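Local coordinates for protein putative PLP-dependent aminotransferase (Bacillus cereus ATCC 10987, PDB 3JU7) that probably acts as a pyridoxal-phosphate-dependent aminotransferase of the DegT/DnrJ/EryC1/StrS family and forms a two-subunit assembly, at residues Y31-P36 against M215-F220; I70-R75 against C226-F231. All coordinates share one frame; numbering follows the deposited sequence.

Contact 1 of 2, residues Y31-P36 against M215-F220. With ACT (acetate ion), chain F.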
ATOM      1  N   TYR A  31      16.931  -2.333  -0.163  1.00 19.72           N
ATOM      2  CA  TYR A  31      15.807  -2.838   0.607  1.00 24.37           C
ATOM      3  C   TYR A  31      14.428  -2.663  -0.025  1.00 22.66           C
ATOM      4  O   TYR A  31      13.489  -3.334   0.403  1.00 24.74           O
ATOM      5  CB  TYR A  31      15.781  -2.161   1.975  1.00 23.53           C
ATOM      6  CG  TYR A  31      17.089  -2.322   2.691  1.00 22.56           C
ATOM      7  CD1 TYR A  31      17.413  -3.510   3.329  1.00 15.48           C
ATOM      8  CD2 TYR A  31      18.017  -1.297   2.717  1.00 28.17           C
ATOM      9  CE1 TYR A  31      18.647  -3.684   3.950  1.00 26.22           C
ATOM     10  CE2 TYR A  31      19.242  -1.447   3.374  1.00 26.13           C
ATOM     11  CZ  TYR A  31      19.555  -2.642   3.984  1.00 24.83           C
ATOM     12  OH  TYR A  31      20.767  -2.784   4.641  1.00 21.11           O
ATOM     13  N   THR A  32      14.297  -1.785  -1.014  1.00 21.16           N
ATOM     14  CA  THR A  32      13.016  -1.588  -1.677  1.00 23.23           C
ATOM     15  C   THR A  32      13.184  -0.814  -2.995  1.00 23.79           C
ATOM     16  O   THR A  32      14.301  -0.691  -3.504  1.00 24.89           O
ATOM     17  CB  THR A  32      12.012  -0.839  -0.723  1.00 27.10           C
ATOM     18  OG1 THR A  32      10.706  -0.749  -1.350  1.00 22.76           O
ATOM     19  CG2 THR A  32      12.594   0.527  -0.327  1.00 17.62           C
ATOM     20  N   ASN A  33      12.075  -0.338  -3.559  1.00 22.86           N
ATOM     21  CA  ASN A  33      12.078   0.446  -4.800  1.00 26.47           C
ATOM     22  C   ASN A  33      12.634  -0.335  -6.009  1.00 26.41           C
ATOM     23  O   ASN A  33      13.643   0.048  -6.614  1.00 26.77           O
ATOM     24  CB  ASN A  33      12.803   1.800  -4.586  1.00 26.52           C
ATOM     25  CG  ASN A  33      12.016   2.748  -3.644  1.00 28.43           C
ATOM     26  OD1 ASN A  33      11.311   2.305  -2.718  1.00 32.60           O
ATOM     27  ND2 ASN A  33      12.133   4.054  -3.888  1.00 22.98           N
ATOM     28  N   TYR A  34      11.982  -1.455  -6.321  1.00 24.43           N
ATOM     29  CA  TYR A  34      12.332  -2.269  -7.477  1.00 22.16           C
ATOM     30  C   TYR A  34      13.793  -2.744  -7.423  1.00 23.15           C
ATOM     31  O   TYR A  34      14.537  -2.673  -8.400  1.00 22.51           O
ATOM     32  CB  TYR A  34      12.033  -1.501  -8.747  1.00 19.54           C
ATOM     33  CG  TYR A  34      10.601  -0.945  -8.804  1.00 21.29           C
ATOM     34  CD1 TYR A  34       9.504  -1.788  -8.778  1.00 20.23           C
ATOM     35  CD2 TYR A  34      10.353   0.401  -8.929  1.00 23.30           C
ATOM     36  CE1 TYR A  34       8.196  -1.310  -8.876  1.00 23.70           C
ATOM     37  CE2 TYR A  34       9.025   0.892  -9.001  1.00 19.07           C
ATOM     38  CZ  TYR A  34       7.960   0.026  -8.983  1.00 22.94           C
ATOM     39  OH  TYR A  34       6.641   0.487  -9.057  1.00 24.34           O
ATOM     40  N   GLY A  35      14.186  -3.252  -6.259  1.00 22.23           N
ATOM     41  CA  GLY A  35      15.504  -3.802  -6.065  1.00 21.81           C
ATOM     42  C   GLY A  35      15.769  -5.103  -6.812  1.00 21.36           C
ATOM     43  O   GLY A  35      14.899  -5.664  -7.472  1.00 18.82           O
ATOM     44  N   PRO A  36      16.999  -5.589  -6.726  1.00 22.74           N
ATOM     45  CA  PRO A  36      17.389  -6.740  -7.547  1.00 24.14           C
ATOM     46  C   PRO A  36      16.620  -8.029  -7.231  1.00 22.76           C
ATOM     47  O   PRO A  36      16.465  -8.849  -8.104  1.00 24.93           O
ATOM     48  CB  PRO A  36      18.884  -6.944  -7.214  1.00 23.54           C
ATOM     49  CG  PRO A  36      19.258  -5.899  -6.291  1.00 25.51           C
ATOM     50  CD  PRO A  36      18.094  -5.055  -5.913  1.00 22.63           C
HETATM   51  N   MSE A 215       3.854   4.761 -11.691  1.00 19.46           N
HETATM   52  CA  MSE A 215       2.730   5.170 -10.837  1.00 25.60           C
HETATM   53  C   MSE A 215       2.894   4.735  -9.371  1.00 24.96           C
HETATM   54  O   MSE A 215       2.608   5.482  -8.463  1.00 25.51           O
HETATM   55  CB  MSE A 215       1.406   4.642 -11.392  1.00 23.41           C
HETATM   56  CG  MSE A 215       1.000   5.349 -12.642  1.00 31.00           C
HETATM   57 SE   MSE A 215      -0.614   4.626 -13.412  0.75 24.88          SE
HETATM   58  CE  MSE A 215      -1.824   4.803 -11.803  1.00 17.42           C
ATOM     59  N   GLY A 216       3.388   3.520  -9.167  1.00 26.10           N
ATOM     60  CA  GLY A 216       3.629   3.021  -7.830  1.00 25.87           C
ATOM     61  C   GLY A 216       4.845   3.612  -7.133  1.00 24.92           C
ATOM     62  O   GLY A 216       5.113   3.254  -5.993  1.00 26.61           O
ATOM     63  N   ASN A 217       5.578   4.479  -7.836  1.00 22.67           N
ATOM     64  CA  ASN A 217       6.709   5.237  -7.312  1.00 21.98           C
ATOM     65  C   ASN A 217       6.443   6.711  -7.614  1.00 22.06           C
ATOM     66  O   ASN A 217       7.255   7.402  -8.247  1.00 22.37           O
ATOM     67  CB  ASN A 217       8.036   4.751  -7.964  1.00 22.73           C
ATOM     68  CG  ASN A 217       9.284   5.433  -7.375  1.00 25.43           C
ATOM     69  OD1 ASN A 217       9.378   5.698  -6.162  1.00 16.92           O
ATOM     70  ND2 ASN A 217      10.246   5.701  -8.233  1.00 21.26           N
ATOM     71  N   PHE A 218       5.262   7.179  -7.188  1.00 21.66           N
ATOM     72  CA  PHE A 218       4.919   8.594  -7.201  1.00 20.97           C
ATOM     73  C   PHE A 218       4.830   9.246  -8.587  1.00 22.19           C
ATOM     74  O   PHE A 218       4.985  10.472  -8.715  1.00 22.79           O
ATOM     75  CB  PHE A 218       5.919   9.373  -6.314  1.00 20.13           C
ATOM     76  CG  PHE A 218       6.189   8.711  -4.988  1.00 19.51           C
ATOM     77  CD1 PHE A 218       5.262   8.798  -3.961  1.00 21.37           C
ATOM     78  CD2 PHE A 218       7.337   7.988  -4.778  1.00 22.39           C
ATOM     79  CE1 PHE A 218       5.478   8.195  -2.756  1.00 23.49           C
ATOM     80  CE2 PHE A 218       7.553   7.370  -3.553  1.00 25.91           C
ATOM     81  CZ  PHE A 218       6.606   7.484  -2.542  1.00 21.28           C
ATOM     82  N   GLY A 219       4.563   8.462  -9.626  1.00 18.85           N
ATOM     83  CA  GLY A 219       4.534   9.022 -10.985  1.00 21.09           C
ATOM     84  C   GLY A 219       5.876   9.543 -11.504  1.00 21.73           C
ATOM     85  O   GLY A 219       5.920  10.360 -12.427  1.00 23.34           O
ATOM     86  N   PHE A 220       6.966   9.090 -10.893  1.00 21.56           N
ATOM     87  CA  PHE A 220       8.293   9.612 -11.183  1.00 22.34           C
ATOM     88  C   PHE A 220       8.838   9.126 -12.474  1.00 19.27           C
ATOM     89  O   PHE A 220       8.726   7.959 -12.766  1.00 19.61           O
ATOM     90  CB  PHE A 220       9.308   9.202 -10.107  1.00 22.48           C
ATOM     91  CG  PHE A 220       9.229   9.997  -8.852  1.00 22.41           C
ATOM     92  CD1 PHE A 220       8.489  11.180  -8.778  1.00 26.13           C
ATOM     93  CD2 PHE A 220       9.966   9.594  -7.733  1.00 27.93           C
ATOM     94  CE1 PHE A 220       8.452  11.941  -7.565  1.00 27.23           C
ATOM     95  CE2 PHE A 220       9.926  10.329  -6.536  1.00 21.55           C
ATOM     96  CZ  PHE A 220       9.179  11.500  -6.460  1.00 21.05           C
TER
HETATM   97  C   ACT F 380       9.791   6.178  -1.241  1.00 28.94           C
HETATM   98  O   ACT F 380      10.394   5.777  -2.294  1.00 27.84           O
HETATM   99  OXT ACT F 380       8.778   5.533  -0.882  1.00 26.07           O
HETATM  100  CH3 ACT F 380      10.271   7.337  -0.419  1.00 24.63           C
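Asn33 and Asn217 approach from two loops whose closest CA atoms, Asn33 CA and Asn217 CA, are 7.6 Å apart, with no backbone hydrogen bond joining them. The Tyr34 ring reaches across and takes Asn217 CB at its edge, near the ring plane, CE2 to CB 4.1 Å; Asn217 CG lies anti to the backbone N (chi1 -175°), and its amide stands almost upright to the ring, the planes 85° apart. Beyond it, Tyr34 OH lies 4.1 Å from Gly216 CA and hydrogen-bonds to the carbonyl oxygen of Lys213, in the last turn of helix 206-215. Asn217 opens a type I' beta turn that runs to Phe220 just after that helix, while Gly35 is the N-cap of helix 36-48, so the contact joins the loops at two helix ends. Asn33 ND2 stays 3.9 Å from Asn217 OD1; instead it donates an almost straight hydrogen bond (169°) to O of an acetate, 2.9 Å away. Phe218 meets this ion, probably from the crystallisation liquor, with its ring edge, CZ 3.4 Å from OXT, and Lys234 NZ also hydrogen-bonds to it. Asn33 OD1 accepts from Lys234 and also pairs with His188 of the second subunit.

Contact 2 of 2, residues I70-R75 against C226-F231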
ATOM      1  N   ILE A  70      -6.824   0.505 -12.602  1.00 20.53           N
ATOM      2  CA  ILE A  70      -8.049   1.239 -12.970  1.00 21.73           C
ATOM      3  C   ILE A  70      -7.749   2.710 -13.274  1.00 23.19           C
ATOM      4  O   ILE A  70      -8.198   3.235 -14.286  1.00 20.21           O
ATOM      5  CB  ILE A  70      -9.105   1.132 -11.843  1.00 19.17           C
ATOM      6  CG1 ILE A  70      -9.677  -0.291 -11.805  1.00 22.54           C
ATOM      7  CG2 ILE A  70     -10.236   2.195 -11.982  1.00 18.45           C
ATOM      8  CD1 ILE A  70     -10.199  -0.701 -10.463  1.00 18.96           C
ATOM      9  N   GLN A  71      -6.978   3.356 -12.390  1.00 24.94           N
ATOM     10  CA  GLN A  71      -6.550   4.751 -12.587  1.00 23.22           C
ATOM     11  C   GLN A  71      -5.827   4.908 -13.935  1.00 23.66           C
ATOM     12  O   GLN A  71      -6.157   5.798 -14.676  1.00 24.53           O
ATOM     13  CB  GLN A  71      -5.643   5.222 -11.434  1.00 22.09           C
ATOM     14  CG  GLN A  71      -5.155   6.656 -11.596  1.00 23.32           C
ATOM     15  CD  GLN A  71      -6.292   7.672 -11.656  1.00 28.65           C
ATOM     16  OE1 GLN A  71      -7.313   7.514 -10.998  1.00 33.97           O
ATOM     17  NE2 GLN A  71      -6.116   8.708 -12.464  1.00 30.40           N
ATOM     18  N   LEU A  72      -4.872   4.039 -14.269  1.00 22.08           N
ATOM     19  CA  LEU A  72      -4.194   4.121 -15.582  1.00 24.38           C
ATOM     20  C   LEU A  72      -5.128   3.899 -16.775  1.00 24.51           C
ATOM     21  O   LEU A  72      -5.069   4.596 -17.770  1.00 20.07           O
ATOM     22  CB  LEU A  72      -3.054   3.082 -15.679  1.00 23.60           C
ATOM     23  CG  LEU A  72      -2.347   2.969 -17.027  1.00 30.51           C
ATOM     24  CD1 LEU A  72      -1.604   4.270 -17.306  1.00 25.77           C
ATOM     25  CD2 LEU A  72      -1.424   1.754 -17.057  1.00 21.14           C
ATOM     26  N   LYS A  73      -5.981   2.890 -16.672  1.00 26.13           N
ATOM     27  CA  LYS A  73      -6.694   2.372 -17.820  1.00 22.19           C
ATOM     28  C   LYS A  73      -8.098   2.960 -17.987  1.00 22.67           C
ATOM     29  O   LYS A  73      -8.671   2.850 -19.045  1.00 23.58           O
ATOM     30  CB  LYS A  73      -6.770   0.854 -17.685  1.00 22.40           C
ATOM     31  CG  LYS A  73      -5.439   0.185 -18.017  1.00 24.13           C
ATOM     32  CD  LYS A  73      -5.494  -1.309 -18.105  1.00 26.68           C
ATOM     33  CE  LYS A  73      -6.442  -1.855 -19.187  1.00 26.48           C
ATOM     34  NZ  LYS A  73      -5.898  -1.915 -20.550  1.00 19.87           N
ATOM     35  N   LYS A  74      -8.663   3.578 -16.967  1.00 19.99           N
ATOM     36  CA  LYS A  74     -10.015   4.075 -17.114  1.00 22.78           C
ATOM     37  C   LYS A  74     -10.163   5.131 -18.234  1.00 24.69           C
ATOM     38  O   LYS A  74      -9.313   5.978 -18.445  1.00 23.77           O
ATOM     39  CB  LYS A  74     -10.550   4.634 -15.790  1.00 22.91           C
ATOM     40  CG  LYS A  74      -9.788   5.843 -15.304  1.00 22.43           C
ATOM     41  CD  LYS A  74     -10.210   6.378 -13.925  1.00 24.62           C
ATOM     42  CE  LYS A  74      -9.584   7.750 -13.717  1.00 22.91           C
ATOM     43  NZ  LYS A  74     -10.128   8.409 -12.551  1.00 34.03           N
ATOM     44  N   ARG A  75     -11.294   5.094 -18.923  1.00 27.29           N
ATOM     45  CA  ARG A  75     -11.588   6.123 -19.910  1.00 27.84           C
ATOM     46  C   ARG A  75     -11.924   7.383 -19.162  1.00 29.55           C
ATOM     47  O   ARG A  75     -12.743   7.388 -18.236  1.00 29.84           O
ATOM     48  CB  ARG A  75     -12.714   5.692 -20.832  1.00 27.54           C
ATOM     49  CG  ARG A  75     -12.396   4.378 -21.491  1.00 27.87           C
ATOM     50  CD  ARG A  75     -13.232   4.103 -22.658  1.00 32.91           C
ATOM     51  NE  ARG A  75     -14.639   4.164 -22.338  1.00 33.56           N
ATOM     52  CZ  ARG A  75     -15.603   3.845 -23.195  1.00 45.97           C
ATOM     53  NH1 ARG A  75     -15.296   3.446 -24.428  1.00 50.08           N
ATOM     54  NH2 ARG A  75     -16.885   3.915 -22.817  1.00 40.50           N
ATOM     55  N   CYS A 226       7.450  14.149 -10.681  1.00 20.94           N
ATOM     56  CA  CYS A 226       6.114  13.602 -10.832  1.00 22.01           C
ATOM     57  C   CYS A 226       5.409  14.114 -12.088  1.00 22.42           C
ATOM     58  O   CYS A 226       5.008  15.286 -12.181  1.00 21.49           O
ATOM     59  CB  CYS A 226       5.244  13.980  -9.638  1.00 23.81           C
ATOM     60  SG  CYS A 226       3.563  13.310  -9.797  1.00 20.37           S
ATOM     61  N   THR A 227       5.199  13.215 -13.037  1.00 25.15           N
ATOM     62  CA  THR A 227       4.579  13.590 -14.320  1.00 25.00           C
ATOM     63  C   THR A 227       3.236  12.935 -14.602  1.00 25.46           C
ATOM     64  O   THR A 227       2.664  13.189 -15.653  1.00 25.61           O
ATOM     65  CB  THR A 227       5.482  13.223 -15.475  1.00 23.06           C
ATOM     66  OG1 THR A 227       5.505  11.803 -15.588  1.00 31.37           O
ATOM     67  CG2 THR A 227       6.879  13.770 -15.245  1.00 21.06           C
HETATM   68  N   MSE A 228       2.764  12.103 -13.673  1.00 23.29           N
HETATM   69  CA  MSE A 228       1.472  11.445 -13.779  1.00 25.25           C
HETATM   70  C   MSE A 228       0.927  11.065 -12.387  1.00 24.30           C
HETATM   71  O   MSE A 228       1.660  11.008 -11.400  1.00 24.84           O
HETATM   72  CB  MSE A 228       1.611  10.161 -14.603  1.00 22.18           C
HETATM   73  CG  MSE A 228       2.612   9.151 -14.018  1.00 26.77           C
HETATM   74 SE   MSE A 228       2.854   7.549 -15.143  0.75 18.72          SE
HETATM   75  CE  MSE A 228       1.084   7.305 -15.727  1.00 30.81           C
HETATM   76  N   MSE A 229      -0.350  10.758 -12.336  1.00 22.62           N
HETATM   77  CA  MSE A 229      -0.995  10.296 -11.117  1.00 23.78           C
HETATM   78  C   MSE A 229      -0.241   9.081 -10.584  1.00 25.91           C
HETATM   79  O   MSE A 229       0.271   8.265 -11.341  1.00 26.65           O
HETATM   80  CB  MSE A 229      -2.448   9.919 -11.412  1.00 26.90           C
HETATM   81  CG  MSE A 229      -3.291   9.618 -10.213  1.00 29.54           C
HETATM   82 SE   MSE A 229      -3.200  11.114  -9.026  0.75 21.15          SE
HETATM   83  CE  MSE A 229      -4.495  10.412  -7.707  1.00 30.27           C
ATOM     84  N   GLY A 230      -0.125   8.998  -9.271  1.00 24.51           N
ATOM     85  CA  GLY A 230       0.632   7.943  -8.647  1.00 21.81           C
ATOM     86  C   GLY A 230       0.563   7.975  -7.143  1.00 21.17           C
ATOM     87  O   GLY A 230      -0.125   8.812  -6.517  1.00 20.41           O
ATOM     88  N   PHE A 231       1.282   7.038  -6.562  1.00 21.29           N
ATOM     89  CA  PHE A 231       1.324   6.916  -5.117  1.00 21.23           C
ATOM     90  C   PHE A 231       2.457   5.964  -4.765  1.00 20.79           C
ATOM     91  O   PHE A 231       3.401   5.803  -5.560  1.00 25.67           O
ATOM     92  CB  PHE A 231      -0.073   6.527  -4.548  1.00 19.63           C
ATOM     93  CG  PHE A 231      -0.688   5.272  -5.128  1.00 20.65           C
ATOM     94  CD1 PHE A 231       0.031   4.357  -5.879  1.00 22.92           C
ATOM     95  CD2 PHE A 231      -1.983   4.942  -4.800  1.00 27.03           C
ATOM     96  CE1 PHE A 231      -0.559   3.185  -6.353  1.00 22.31           C
ATOM     97  CE2 PHE A 231      -2.568   3.755  -5.278  1.00 29.97           C
ATOM     98  CZ  PHE A 231      -1.848   2.881  -6.058  1.00 21.15           C
TER
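Gln71 and Met229 meet through matching side-chain shapes: each sets CG anti to its own backbone nitrogen (chi1 179° and -171°) and then bends at chi2, which brings the two CG atoms to 3.8 Å. The chains cross at about a right angle. The amide end of Gln71 passes over the same methylene, with NE2 3.7 Å from Met229 CG and 4.0 Å from Met229 CB, so an amide nitrogen rests against aliphatic carbon. On the other arm of that amide, Gln71 OE1 receives a weak hydrogen bond from Lys74 NZ, 3.3 Å away. Lys74 is the first residue to leave helical geometry at the C-terminal end of helix 62-73, and its ammonium also bonds to the carbonyl oxygen of Cys98. Alongside, Leu72 CD1 touches the methyl CE of Met228, like Met229 a selenomethionine, at 4.4 Å, and both side chains continue onto Arg211 and Met215 of helix 206-215. The contact thus lays the end of one helix against the loop that leads on to helix 237-248. Trp97 of the second subunit packs on both Gln71 and Met229 and donates its indole NE1 to the Gly230 carbonyl oxygen, placing this partly exposed contact at the subunit interface. With no hydrogen bond or salt bridge between the two segments, their direct attachment rests on van der Waals packing of methylenes, methyls and one amide.

How the contacts relate
From the N terminus, 31-36 comes first, between helices 19-28 and 36-48, and 70-75 follows at the end of helix 62-73. Much later the chain emerges from helix 206-215 through 215-220, where contact 1 closes a loop of 178 intervening residues, and at 226-231 contact 2 closes one of 150. The closures cross, since their segments alternate. They lie about 15 Å apart, centre to centre, joined by the loop between helices 206-215 and 237-248: probable hydrogen bonds run from Phe231 N to Met215 O and from Phe218 N to Phe231 O, both 2.8 Å. That folded loop thus links both early regions, and both contacts touch the second subunit.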